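Local structure of 3-polyprenyl-4-hydroxybenzoate decarboxylase and related decarboxylases (Pelotomaculum thermopropionicum, 6H6X) at residues V56-A61 / Y286-P291. The protein is a UbiD-family decarboxylase dependent on prenylated FMN, probably acting on furan-2,5-dicarboxylate and, in reverse, carboxylating 2-furoic acid. The protein carries 8 engineered substitutions. Numbering follows the deposited sequence.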
# COMPACT_ATOMS: atom_id res chain seq x y z
N VAL B 56 -4.30 7.51 30.55
CA VAL B 56 -3.85 6.36 29.78
C VAL B 56 -3.13 6.89 28.57
O VAL B 56 -3.62 7.82 27.94
CB VAL B 56 -5.00 5.47 29.37
CG1 VAL B 56 -4.54 4.41 28.35
CG2 VAL B 56 -5.57 4.78 30.60
N VAL B 57 -1.94 6.36 28.26
CA VAL B 57 -1.24 6.77 27.05
C VAL B 57 -1.15 5.52 26.13
O VAL B 57 -1.05 4.38 26.58
CB VAL B 57 0.10 7.44 27.37
CG1 VAL B 57 1.13 6.46 27.91
CG2 VAL B 57 0.67 8.16 26.20
N THR B 58 -1.27 5.75 24.83
CA THR B 58 -1.10 4.68 23.85
C THR B 58 -0.35 5.21 22.63
O THR B 58 -0.36 6.40 22.38
CB THR B 58 -2.42 4.00 23.48
OG1 THR B 58 -2.16 2.80 22.72
CG2 THR B 58 -3.33 4.93 22.72
N GLY B 59 0.37 4.31 21.95
CA GLY B 59 1.03 4.64 20.69
C GLY B 59 2.28 5.49 20.89
O GLY B 59 2.45 6.49 20.21
N LEU B 60 3.17 5.06 21.79
CA LEU B 60 4.43 5.79 22.10
C LEU B 60 5.37 5.92 20.96
O LEU B 60 6.09 6.92 20.84
CB LEU B 60 5.20 5.14 23.26
CG LEU B 60 4.44 5.05 24.58
CD1 LEU B 60 5.32 4.44 25.63
CD2 LEU B 60 3.97 6.43 25.01
N ALA B 61 5.36 4.91 20.10
CA ALA B 61 6.13 4.95 18.87
C ALA B 61 5.44 4.04 17.86
O ALA B 61 5.17 2.89 18.17
CB ALA B 61 7.55 4.45 19.13
N TYR B 286 -0.76 5.45 33.01
CA TYR B 286 -0.90 4.07 32.62
C TYR B 286 -0.69 3.96 31.07
O TYR B 286 -1.30 4.70 30.32
CB TYR B 286 -2.25 3.54 33.03
CG TYR B 286 -2.43 2.07 32.70
CD1 TYR B 286 -2.84 1.66 31.42
CD2 TYR B 286 -2.15 1.06 33.62
CE1 TYR B 286 -2.96 0.33 31.10
CE2 TYR B 286 -2.30 -0.28 33.29
CZ TYR B 286 -2.69 -0.61 32.02
OH TYR B 286 -2.84 -1.95 31.68
N HIS B 287 0.15 3.02 30.64
CA HIS B 287 0.45 2.81 29.21
C HIS B 287 -0.24 1.52 28.75
O HIS B 287 -0.15 0.47 29.40
CB HIS B 287 1.94 2.73 29.01
CG HIS B 287 2.36 2.37 27.63
ND1 HIS B 287 3.49 1.63 27.39
CD2 HIS B 287 1.83 2.66 26.43
CE1 HIS B 287 3.67 1.53 26.08
NE2 HIS B 287 2.67 2.15 25.48
N THR B 288 -1.00 1.61 27.66
CA THR B 288 -1.52 0.40 27.05
C THR B 288 -1.02 0.28 25.61
O THR B 288 -0.77 1.30 24.96
CB THR B 288 -3.04 0.32 27.14
OG1 THR B 288 -3.41 -1.03 26.89
CG2 THR B 288 -3.74 1.29 26.15
N ILE B 289 -0.85 -0.96 25.17
CA ILE B 289 -0.51 -1.21 23.76
C ILE B 289 -1.75 -1.86 23.17
O ILE B 289 -2.23 -2.86 23.68
CB ILE B 289 0.71 -2.13 23.65
CG1 ILE B 289 2.00 -1.35 23.99
CG2 ILE B 289 0.83 -2.71 22.26
CD1 ILE B 289 3.18 -2.29 24.32
N ILE B 290 -2.28 -1.26 22.12
CA ILE B 290 -3.46 -1.82 21.46
C ILE B 290 -2.97 -2.95 20.56
O ILE B 290 -2.07 -2.74 19.75
CB ILE B 290 -4.14 -0.76 20.62
CG1 ILE B 290 -4.72 0.32 21.56
CG2 ILE B 290 -5.28 -1.36 19.84
CD1 ILE B 290 -5.03 1.60 20.80
N PRO B 291 -3.52 -4.16 20.73
CA PRO B 291 -2.97 -5.25 19.91
C PRO B 291 -3.18 -5.04 18.42
O PRO B 291 -4.20 -4.45 17.99
CB PRO B 291 -3.76 -6.44 20.39
CG PRO B 291 -3.97 -6.14 21.84
CD PRO B 291 -4.39 -4.70 21.80
O HOH W 1 -1.13 0.96 20.86
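Val57 and its parallel neighbour His287 form the centre of a short strand pairing that attaches 286-287 to the edge of a small mixed sheet, joining the N-terminal part of this UbiD-family chain to the segment leading into the prenylated FMN pocket. Val57 N donates to Tyr286 O at 2.7 Å, and Val57 O accepts from Thr288 N at 3.0 Å. The same Val57 O lies in the plane of the His287 ring, at its edge, 3.4 Å from CD2. With CG anti to the backbone N (chi1 174°), His287 presents one ring face to Leu60, whose CD1 makes a CH-pi contact 3.6 Å from the ring centroid, displaced toward the rim. On the other face of the sheet, Val56 CG1 meets the methyl CG2 of Thr288 at 3.9 Å.

Glu295 of helix 294-315 fixes the histidine from outside: one carboxylate oxygen, OE2, is hydrogen-bonded to both His287 NE2 and Leu60 N, and OE1 to Gly59 N, tying ring and turn together. Beyond the pairing the segments diverge, and Ile289, turned away from 56-61, touches the flavin. Where the segments diverge, a water links the Thr58 hydroxyl to the backbone of 286-291, accepting from Ile290 N at 2.8 Å and hydrogen-bonding to Thr58 OG1 at 2.8 Å.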